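Local coordinates for PelA (Pseudomonas aeruginosa, PDB 5TCB), which contains a glycoside hydrolase domain, the part of the longer protein described here, and is probably also a deacetylase through another region, at residues A[29-34]-A[264-269]; A[47-52]-A[69-74]; A[172-177]-A[191-196]. All blocks are in the same frame, centred on the assembly; numbering follows the deposited sequence.

Contact 1: A[29-34]-A[264-269]; sequences FWYAER and PALDYL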
loop_
_atom_site.group_PDB
_atom_site.type_symbol
_atom_site.label_atom_id
_atom_site.label_comp_id
_atom_site.label_asym_id
_atom_site.label_seq_id
_atom_site.Cartn_x
_atom_site.Cartn_y
_atom_site.Cartn_z
ATOM N N PHE A 29 -3.649 5.455 7.544
ATOM C CA PHE A 29 -3.782 4.031 7.258
ATOM C C PHE A 29 -4.268 3.347 8.519
ATOM O O PHE A 29 -3.704 3.580 9.597
ATOM C CB PHE A 29 -2.433 3.398 6.876
ATOM C CG PHE A 29 -1.883 3.806 5.526
ATOM C CD1 PHE A 29 -1.341 5.070 5.338
ATOM C CD2 PHE A 29 -1.883 2.909 4.457
ATOM C CE1 PHE A 29 -0.828 5.456 4.114
ATOM C CE2 PHE A 29 -1.367 3.282 3.221
ATOM C CZ PHE A 29 -0.854 4.563 3.049
ATOM N N TRP A 30 -5.295 2.499 8.386
ATOM C CA TRP A 30 -5.847 1.774 9.529
ATOM C C TRP A 30 -6.221 0.384 9.051
ATOM O O TRP A 30 -7.137 0.242 8.241
ATOM C CB TRP A 30 -7.061 2.492 10.126
ATOM C CG TRP A 30 -7.556 1.807 11.361
ATOM C CD1 TRP A 30 -8.321 0.656 11.413
ATOM C CD2 TRP A 30 -7.304 2.172 12.727
ATOM N NE1 TRP A 30 -8.555 0.311 12.707
ATOM C CE2 TRP A 30 -7.954 1.219 13.545
ATOM C CE3 TRP A 30 -6.612 3.218 13.341
ATOM C CZ2 TRP A 30 -7.900 1.267 14.924
ATOM C CZ3 TRP A 30 -6.579 3.285 14.710
ATOM C CH2 TRP A 30 -7.218 2.314 15.505
ATOM N N TYR A 31 -5.515 -0.636 9.528
ATOM C CA TYR A 31 -5.737 -1.994 9.046
ATOM C C TYR A 31 -6.415 -2.881 10.074
ATOM O O TYR A 31 -6.639 -4.082 9.814
ATOM C CB TYR A 31 -4.396 -2.616 8.651
ATOM C CG TYR A 31 -3.728 -2.027 7.420
ATOM C CD1 TYR A 31 -4.424 -1.250 6.512
ATOM C CD2 TYR A 31 -2.400 -2.281 7.159
ATOM C CE1 TYR A 31 -3.812 -0.750 5.397
ATOM C CE2 TYR A 31 -1.778 -1.770 6.029
ATOM C CZ TYR A 31 -2.495 -1.026 5.158
ATOM O OH TYR A 31 -1.895 -0.509 4.035
ATOM N N ALA A 32 -6.680 -2.361 11.257
ATOM C CA ALA A 32 -7.176 -3.136 12.373
ATOM C C ALA A 32 -8.701 -3.103 12.441
ATOM O O ALA A 32 -9.374 -2.344 11.734
ATOM C CB ALA A 32 -6.576 -2.611 13.680
ATOM N N GLU A 33 -9.242 -3.956 13.303
ATOM C CA GLU A 33 -10.662 -3.906 13.632
ATOM C C GLU A 33 -11.040 -2.544 14.203
ATOM O O GLU A 33 -10.190 -1.754 14.640
ATOM C CB GLU A 33 -11.023 -4.980 14.654
ATOM C CG GLU A 33 -10.715 -6.395 14.218
ATOM C CD GLU A 33 -10.997 -7.395 15.317
ATOM O OE1 GLU A 33 -11.096 -6.967 16.488
ATOM O OE2 GLU A 33 -11.122 -8.600 15.014
ATOM N N ARG A 34 -12.344 -2.280 14.179
ATOM C CA ARG A 34 -12.951 -1.126 14.833
ATOM C C ARG A 34 -12.242 0.191 14.491
ATOM O O ARG A 34 -11.750 0.886 15.386
ATOM C CB ARG A 34 -12.997 -1.342 16.338
ATOM C CG ARG A 34 -13.834 -2.559 16.737
ATOM C CD ARG A 34 -13.876 -2.777 18.243
ATOM N NE ARG A 34 -12.558 -3.084 18.789
ATOM C CZ ARG A 34 -11.937 -4.252 18.650
ATOM N NH1 ARG A 34 -12.502 -5.244 17.971
ATOM N NH2 ARG A 34 -10.737 -4.428 19.186
ATOM N N PRO A 264 3.685 -0.270 13.038
ATOM C CA PRO A 264 3.692 -1.264 11.945
ATOM C C PRO A 264 2.410 -2.065 11.812
ATOM O O PRO A 264 2.147 -2.601 10.729
ATOM C CB PRO A 264 4.876 -2.167 12.313
ATOM C CG PRO A 264 5.028 -2.007 13.814
ATOM C CD PRO A 264 4.685 -0.576 14.076
ATOM N N ALA A 265 1.616 -2.186 12.875
ATOM C CA ALA A 265 0.324 -2.843 12.789
ATOM C C ALA A 265 -0.753 -1.943 12.199
ATOM O O ALA A 265 -1.805 -2.450 11.795
ATOM C CB ALA A 265 -0.118 -3.310 14.177
ATOM N N LEU A 266 -0.488 -0.645 12.092
ATOM C CA LEU A 266 -1.456 0.318 11.573
ATOM C C LEU A 266 -2.771 0.197 12.335
ATOM O O LEU A 266 -3.874 0.131 11.764
ATOM C CB LEU A 266 -1.655 0.173 10.063
ATOM C CG LEU A 266 -0.545 0.660 9.129
ATOM C CD1 LEU A 266 0.030 2.011 9.533
ATOM C CD2 LEU A 266 0.542 -0.384 9.003
ATOM N N ASP A 267 -2.635 0.201 13.662
ATOM C CA ASP A 267 -3.751 0.085 14.587
ATOM C C ASP A 267 -3.817 1.283 15.528
ATOM O O ASP A 267 -4.285 1.166 16.663
ATOM C CB ASP A 267 -3.637 -1.214 15.377
ATOM C CG ASP A 267 -2.382 -1.280 16.239
ATOM O OD1 ASP A 267 -1.541 -0.355 16.181
ATOM O OD2 ASP A 267 -2.218 -2.290 16.962
ATOM N N TYR A 268 -3.358 2.438 15.039
ATOM C CA TYR A 268 -3.049 3.604 15.852
ATOM C C TYR A 268 -3.419 4.848 15.079
ATOM O O TYR A 268 -3.185 4.923 13.872
ATOM C CB TYR A 268 -1.551 3.612 16.202
ATOM C CG TYR A 268 -0.970 4.877 16.850
ATOM C CD1 TYR A 268 -1.393 5.335 18.087
ATOM C CD2 TYR A 268 0.076 5.546 16.240
ATOM C CE1 TYR A 268 -0.806 6.472 18.680
ATOM C CE2 TYR A 268 0.662 6.660 16.803
ATOM C CZ TYR A 268 0.247 7.116 18.024
ATOM O OH TYR A 268 0.861 8.216 18.570
ATOM N N LEU A 269 -3.975 5.840 15.779
ATOM C CA LEU A 269 -4.265 7.127 15.156
ATOM C C LEU A 269 -2.962 7.929 15.102
ATOM O O LEU A 269 -2.706 8.835 15.894
ATOM C CB LEU A 269 -5.379 7.840 15.908
ATOM C CG LEU A 269 -6.803 7.414 15.585
ATOM C CD1 LEU A 269 -7.772 8.008 16.590
ATOM C CD2 LEU A 269 -7.168 7.847 14.151
HETATM O O HOH W 1 -2.292 3.313 11.949
#
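Leu266 forms the apolar centre, its branches laid between Phe29 and Tyr31. Its CD1 comes to 3.9 Å from Phe29 CB, while Leu266 CB lies 3.9 Å from Tyr31 CD2, and the Leu266 and Tyr31 side chains run side by side in the same direction. With CG of Tyr31 beside its own backbone N (chi1 -69°), the ring is brought alongside the leucine. Next outward, Trp30 lays one face of its indole over the peptide chain, with Leu266 O and the backbone of Asp267 offset toward the rim; Trp30 CH2 is 3.4 Å from Asp267 O. On the outer flank, Ala32 CB meets Asp267 CB at 3.7 Å, and the aspartate's OD1 turns to Thr263. At the polar edge Tyr31 N donates to Leu266 O, 2.9 Å away, with Trp30 CA giving the same oxygen a CA-H...O contact. A water donates to both Phe29 O and Tyr268 O. The segments join strand 27-30 to the loop after strand 258-262, the sheet's two outermost strands, consistent with closure of a (beta/alpha)8 barrel. Since the cross-segment polar links use main-chain atoms, direct or through water, the chemistry implies that backbone shape and apolar fit, rather than charge pairing, fasten these ends together.

Contact 2: A[47-52]-A[69-74]; sequences VLEAAH and FAYLSV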
loop_
_atom_site.group_PDB
_atom_site.type_symbol
_atom_site.label_atom_id
_atom_site.label_comp_id
_atom_site.label_asym_id
_atom_site.label_seq_id
_atom_site.Cartn_x
_atom_site.Cartn_y
_atom_site.Cartn_z
ATOM N N VAL A 47 -6.748 4.896 4.080
ATOM C CA VAL A 47 -6.586 3.533 3.591
ATOM C C VAL A 47 -6.968 2.563 4.697
ATOM O O VAL A 47 -6.454 2.648 5.816
ATOM C CB VAL A 47 -5.145 3.293 3.136
ATOM C CG1 VAL A 47 -5.011 1.855 2.597
ATOM C CG2 VAL A 47 -4.704 4.310 2.083
ATOM N N LEU A 48 -7.870 1.641 4.386
ATOM C CA LEU A 48 -8.481 0.753 5.358
ATOM C C LEU A 48 -8.395 -0.695 4.904
ATOM O O LEU A 48 -8.387 -0.993 3.703
ATOM C CB LEU A 48 -9.956 1.082 5.554
ATOM C CG LEU A 48 -10.177 2.536 5.943
ATOM C CD1 LEU A 48 -11.293 3.129 5.135
ATOM C CD2 LEU A 48 -10.427 2.616 7.412
ATOM N N GLU A 49 -8.405 -1.598 5.875
ATOM C CA GLU A 49 -8.696 -3.000 5.598
ATOM C C GLU A 49 -10.206 -3.138 5.546
ATOM O O GLU A 49 -10.892 -3.071 6.578
ATOM C CB GLU A 49 -8.060 -3.902 6.652
ATOM C CG GLU A 49 -8.465 -5.370 6.548
ATOM C CD GLU A 49 -8.354 -5.926 5.141
ATOM O OE1 GLU A 49 -7.244 -5.982 4.560
ATOM O OE2 GLU A 49 -9.412 -6.315 4.608
ATOM N N ALA A 50 -10.725 -3.351 4.340
ATOM C CA ALA A 50 -12.168 -3.362 4.103
ATOM C C ALA A 50 -12.903 -4.466 4.869
ATOM O O ALA A 50 -14.114 -4.359 5.112
ATOM C CB ALA A 50 -12.416 -3.490 2.592
ATOM N N ALA A 51 -12.214 -5.537 5.252
ATOM C CA ALA A 51 -12.859 -6.592 6.018
ATOM C C ALA A 51 -13.447 -6.084 7.326
ATOM O O ALA A 51 -14.317 -6.742 7.899
ATOM C CB ALA A 51 -11.850 -7.711 6.291
ATOM N N HIS A 52 -13.010 -4.923 7.804
ATOM C CA HIS A 52 -13.436 -4.394 9.094
ATOM C C HIS A 52 -14.435 -3.260 8.973
ATOM O O HIS A 52 -14.768 -2.626 9.987
ATOM C CB HIS A 52 -12.208 -3.945 9.873
ATOM C CG HIS A 52 -11.259 -5.060 10.118
ATOM N ND1 HIS A 52 -11.666 -6.254 10.670
ATOM C CD2 HIS A 52 -9.941 -5.198 9.838
ATOM C CE1 HIS A 52 -10.635 -7.080 10.724
ATOM N NE2 HIS A 52 -9.577 -6.462 10.233
ATOM N N PHE A 69 -9.885 4.414 0.681
ATOM C CA PHE A 69 -9.190 3.411 -0.131
ATOM C C PHE A 69 -9.219 2.070 0.584
ATOM O O PHE A 69 -9.042 2.009 1.804
ATOM C CB PHE A 69 -7.718 3.777 -0.350
ATOM C CG PHE A 69 -7.494 4.980 -1.213
ATOM C CD1 PHE A 69 -7.747 6.240 -0.727
ATOM C CD2 PHE A 69 -7.019 4.850 -2.519
ATOM C CE1 PHE A 69 -7.535 7.361 -1.536
ATOM C CE2 PHE A 69 -6.793 5.922 -3.305
ATOM C CZ PHE A 69 -7.059 7.200 -2.828
ATOM N N ALA A 70 -9.399 0.988 -0.177
ATOM C CA ALA A 70 -9.325 -0.363 0.362
ATOM C C ALA A 70 -7.957 -0.985 0.067
ATOM O O ALA A 70 -7.446 -0.892 -1.063
ATOM C CB ALA A 70 -10.425 -1.243 -0.222
ATOM N N TYR A 71 -7.376 -1.596 1.101
ATOM C CA TYR A 71 -6.148 -2.374 0.956
ATOM C C TYR A 71 -6.335 -3.531 -0.007
ATOM O O TYR A 71 -7.289 -4.304 0.093
ATOM C CB TYR A 71 -5.710 -2.875 2.325
ATOM C CG TYR A 71 -4.445 -3.687 2.298
ATOM C CD1 TYR A 71 -4.500 -5.060 2.169
ATOM C CD2 TYR A 71 -3.221 -3.081 2.385
ATOM C CE1 TYR A 71 -3.339 -5.821 2.126
ATOM C CE2 TYR A 71 -2.044 -3.847 2.354
ATOM C CZ TYR A 71 -2.136 -5.201 2.221
ATOM O OH TYR A 71 -1.001 -5.998 2.163
ATOM N N LEU A 72 -5.361 -3.703 -0.900
ATOM C CA LEU A 72 -5.355 -4.879 -1.769
ATOM C C LEU A 72 -3.915 -5.295 -2.024
ATOM O O LEU A 72 -3.153 -4.579 -2.694
ATOM C CB LEU A 72 -6.052 -4.600 -3.097
ATOM C CG LEU A 72 -6.185 -5.805 -4.043
ATOM C CD1 LEU A 72 -7.057 -6.897 -3.453
ATOM C CD2 LEU A 72 -6.723 -5.409 -5.394
ATOM N N SER A 73 -3.559 -6.497 -1.564
ATOM C CA SER A 73 -2.228 -7.052 -1.789
ATOM C C SER A 73 -2.193 -7.761 -3.147
ATOM O O SER A 73 -2.916 -8.729 -3.382
ATOM C CB SER A 73 -1.858 -7.980 -0.642
ATOM O OG SER A 73 -0.630 -8.661 -0.930
ATOM N N VAL A 74 -1.393 -7.212 -4.062
ATOM C CA VAL A 74 -1.347 -7.659 -5.453
ATOM C C VAL A 74 -0.335 -8.772 -5.652
ATOM O O VAL A 74 -0.567 -9.683 -6.451
ATOM C CB VAL A 74 -1.036 -6.460 -6.376
ATOM C CG1 VAL A 74 -0.849 -6.889 -7.831
ATOM C CG2 VAL A 74 -2.127 -5.441 -6.295
HETATM O O HOH W 2 -9.154 -4.306 2.156
#
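Glu49 and Tyr71 meet because each holds its CG anti to the backbone N (Tyr71 chi1 -180°), and because the glutamate then bends back at chi2 (48°). The bend carries Glu49 OE1 to 3.8 Å from Tyr71 CD1, an oblique approach in which carboxylate and ring planes stand 63° apart. Glu49 OE2 accepts a hydrogen bond from Ala51 N at 3.0 Å, reached on its anti side, which ties the bent chain to its own 3-10 turn. Tyr71 sends its hydroxyl elsewhere, to Asp135, and its ring makes an edge-to-face contact with Tyr31.

Next to this pair, the backbones run as neighbouring parallel strands. Leu48 N donates to Phe69 O at 2.9 Å, and Tyr71 N donates to Leu48 O at 2.9 Å, so Leu48 is held through both its N and its O. Strand 45-48, helix 55-63 and strand 67-73 make up one beta-alpha-beta crossover, the repeating element of a (beta/alpha)8 barrel, the fold with which the eight-stranded parallel sheet, its strands in sequence order, is consistent. On the interior side, Val47 CG2 rests 3.9 Å from Phe69 CB, near Phe133 and Phe172. The opposite face carries Leu48 and Ala70; Ala50 CB approaches Ala70 CB to 4.1 Å, and Leu124 of helix 111-126 covers both alanines. Where the strands part, a water continues the ladder, accepting from Ala50 N and donating to Tyr71 O at 2.8 Å.

Contact 3: A[172-177]-A[191-196]; sequences FFNRGF and AVESIH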
loop_
_atom_site.group_PDB
_atom_site.type_symbol
_atom_site.label_atom_id
_atom_site.label_comp_id
_atom_site.label_asym_id
_atom_site.label_seq_id
_atom_site.Cartn_x
_atom_site.Cartn_y
_atom_site.Cartn_z
ATOM N N PHE A 172 -3.553 3.807 -5.650
ATOM C CA PHE A 172 -2.567 4.367 -4.742
ATOM C C PHE A 172 -1.533 3.257 -4.583
ATOM O O PHE A 172 -1.780 2.242 -3.922
ATOM C CB PHE A 172 -3.281 4.770 -3.447
ATOM C CG PHE A 172 -2.431 5.394 -2.378
ATOM C CD1 PHE A 172 -1.111 5.746 -2.563
ATOM C CD2 PHE A 172 -3.030 5.646 -1.158
ATOM C CE1 PHE A 172 -0.389 6.311 -1.513
ATOM C CE2 PHE A 172 -2.331 6.218 -0.102
ATOM C CZ PHE A 172 -1.005 6.556 -0.277
ATOM N N PHE A 173 -0.406 3.406 -5.275
ATOM C CA PHE A 173 0.602 2.349 -5.315
ATOM C C PHE A 173 1.466 2.397 -4.052
ATOM O O PHE A 173 1.881 3.479 -3.625
ATOM C CB PHE A 173 1.556 2.529 -6.494
ATOM C CG PHE A 173 1.045 2.105 -7.845
ATOM C CD1 PHE A 173 -0.292 2.095 -8.165
ATOM C CD2 PHE A 173 1.962 1.728 -8.819
ATOM C CE1 PHE A 173 -0.707 1.722 -9.448
ATOM C CE2 PHE A 173 1.558 1.377 -10.075
ATOM C CZ PHE A 173 0.227 1.374 -10.395
ATOM N N ASN A 174 1.779 1.233 -3.490
ATOM C CA ASN A 174 2.916 1.088 -2.563
ATOM C C ASN A 174 4.149 0.777 -3.398
ATOM O O ASN A 174 4.312 -0.335 -3.900
ATOM C CB ASN A 174 2.667 0.021 -1.511
ATOM C CG ASN A 174 3.659 0.110 -0.353
ATOM O OD1 ASN A 174 4.484 1.035 -0.326
ATOM N ND2 ASN A 174 3.583 -0.808 0.598
ATOM N N ARG A 175 5.018 1.777 -3.583
ATOM C CA ARG A 175 6.200 1.628 -4.459
ATOM C C ARG A 175 5.710 1.216 -5.848
ATOM O O ARG A 175 4.829 1.871 -6.413
ATOM C CB ARG A 175 7.219 0.692 -3.844
ATOM C CG ARG A 175 7.800 1.135 -2.551
ATOM C CD ARG A 175 8.820 0.165 -2.065
ATOM N NE ARG A 175 9.439 0.580 -0.807
ATOM C CZ ARG A 175 10.727 0.454 -0.540
ATOM N NH1 ARG A 175 11.567 -0.089 -1.422
ATOM N NH2 ARG A 175 11.176 0.865 0.639
ATOM N N GLY A 176 6.255 0.178 -6.455
ATOM C CA GLY A 176 5.990 -0.079 -7.862
ATOM C C GLY A 176 6.982 0.525 -8.823
ATOM O O GLY A 176 6.674 0.680 -10.010
ATOM N N PHE A 177 8.196 0.810 -8.361
ATOM C CA PHE A 177 9.153 1.548 -9.170
ATOM C C PHE A 177 9.483 0.818 -10.458
ATOM O O PHE A 177 9.816 1.456 -11.467
ATOM C CB PHE A 177 10.429 1.792 -8.366
ATOM C CG PHE A 177 10.202 2.513 -7.061
ATOM C CD1 PHE A 177 9.493 3.681 -7.029
ATOM C CD2 PHE A 177 10.700 2.008 -5.879
ATOM C CE1 PHE A 177 9.247 4.330 -5.813
ATOM C CE2 PHE A 177 10.487 2.657 -4.675
ATOM C CZ PHE A 177 9.782 3.799 -4.640
ATOM N N ALA A 191 3.231 5.550 -2.376
ATOM C CA ALA A 191 3.718 5.515 -1.007
ATOM C C ALA A 191 5.066 4.818 -0.929
ATOM O O ALA A 191 5.426 3.978 -1.762
ATOM C CB ALA A 191 2.734 4.806 -0.074
ATOM N N VAL A 192 5.788 5.135 0.141
ATOM C CA VAL A 192 7.076 4.531 0.431
ATOM C C VAL A 192 7.211 4.308 1.929
ATOM O O VAL A 192 7.165 5.259 2.718
ATOM C CB VAL A 192 8.255 5.374 -0.076
ATOM C CG1 VAL A 192 9.590 4.680 0.291
ATOM C CG2 VAL A 192 8.152 5.591 -1.558
ATOM N N GLU A 193 7.388 3.053 2.319
ATOM C CA GLU A 193 7.863 2.691 3.639
ATOM C C GLU A 193 9.360 2.449 3.518
ATOM O O GLU A 193 9.747 1.436 2.880
ATOM C CB GLU A 193 7.204 1.408 4.155
ATOM C CG GLU A 193 5.700 1.346 4.091
ATOM C CD GLU A 193 5.236 -0.091 4.277
ATOM O OE1 GLU A 193 5.085 -0.541 5.431
ATOM O OE2 GLU A 193 5.057 -0.790 3.259
ATOM N N SER A 194 10.257 3.282 4.046
ATOM C CA SER A 194 10.013 4.472 4.851
ATOM C C SER A 194 11.078 5.484 4.452
ATOM O O SER A 194 12.033 5.142 3.743
ATOM C CB SER A 194 10.099 4.151 6.342
ATOM O OG SER A 194 9.057 3.300 6.766
ATOM N N ILE A 195 10.969 6.718 4.943
ATOM C CA ILE A 195 11.896 7.770 4.531
ATOM C C ILE A 195 12.953 7.985 5.609
ATOM O O ILE A 195 14.154 7.833 5.347
ATOM C CB ILE A 195 11.145 9.071 4.183
ATOM C CG1 ILE A 195 10.186 8.868 2.997
ATOM C CG2 ILE A 195 12.124 10.227 3.878
ATOM C CD1 ILE A 195 10.830 8.320 1.715
ATOM N N HIS A 196 12.546 8.320 6.829
ATOM C CA HIS A 196 13.501 8.534 7.908
ATOM C C HIS A 196 13.377 7.514 9.025
ATOM O O HIS A 196 14.389 6.970 9.499
ATOM C CB HIS A 196 13.331 9.938 8.505
ATOM C CG HIS A 196 13.644 11.045 7.553
ATOM N ND1 HIS A 196 14.884 11.189 6.964
ATOM C CD2 HIS A 196 12.885 12.069 7.099
ATOM C CE1 HIS A 196 14.868 12.252 6.177
ATOM N NE2 HIS A 196 13.670 12.807 6.247
HETATM O O HOH W 3 6.935 0.745 0.667
#
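Ala191 begins the second segment with its CB turned to the ring of Phe172, whose CE1 lies 3.8 Å away; the ring approaches obliquely. The backbone of the same alanine is gripped at both ends, its N donating to Phe173 O at 2.8 Å and its O accepting from Arg175 N, so Ala191 bridges Asn174 in parallel register. Val192 follows, spreading its methyls: CG2 meets the edge of the Phe177 ring at CZ, 3.9 Å off, and CG1 lies near the arginine's terminal NH2. Leu217 of helix 211-226 packs on both Val192 and Phe177.

Strands 170-174 and 187-192 are neighbours in the parallel sheet, and the segments continue from the C-terminal side of these strands, the side at which active sites of (beta/alpha)8 glycoside hydrolases lie. Here the polar groups gather.

Glu193 is met twice. Asn174 ND2 donates to Glu193 OE2 at 3.0 Å, on the anti side and tilted out of the carboxylate plane, while that oxygen lies nearly in the amide plane of Asn174; ND2 is also hydrogen-bonded to Asp135 OD1, and Glu193 OE1 to Tyr236 OH. Arg175, extended from CG to NE (chi3 179°), delivers NH2 to Glu193 O at 2.7 Å, with the oxygen near the guanidinium plane but the donor above the carbonyl plane. One water sits between these groups, donating to Asn174 OD1 at 2.7 Å and accepting from Arg175 NE and Glu193 N. A cis peptide then leads into Ser194, whose OG is hydrogen-bonded to Ile234 O of strand 231-236, and Ile195 and His196 both reach Asp235 through their backbone N atoms.

All three contacts draw on the eight-stranded parallel sheet, but at different places. Contacts 2 and 3 are buried and join neighbouring strands through short parallel-strand ladders of two hydrogen bonds each; contact 1 is only partly buried, and ties the first strand to the loop beyond the last by one direct main-chain bond. Contacts 1 and 2 hold adjacent strands, linked by Trp30 with Val47 and Glu49. Contact 3 lies about 18 Å and 16 Å, centre to centre, from contacts 1 and 2, yet Phe172 packs against Phe29, Val47 and Phe69, so a shared apolar interior meets all three. Side-chain hydrogen bonds across the segments distinguish contact 3, whereas those of contacts 1 and 2 are main-chain ones, added to apolar packing.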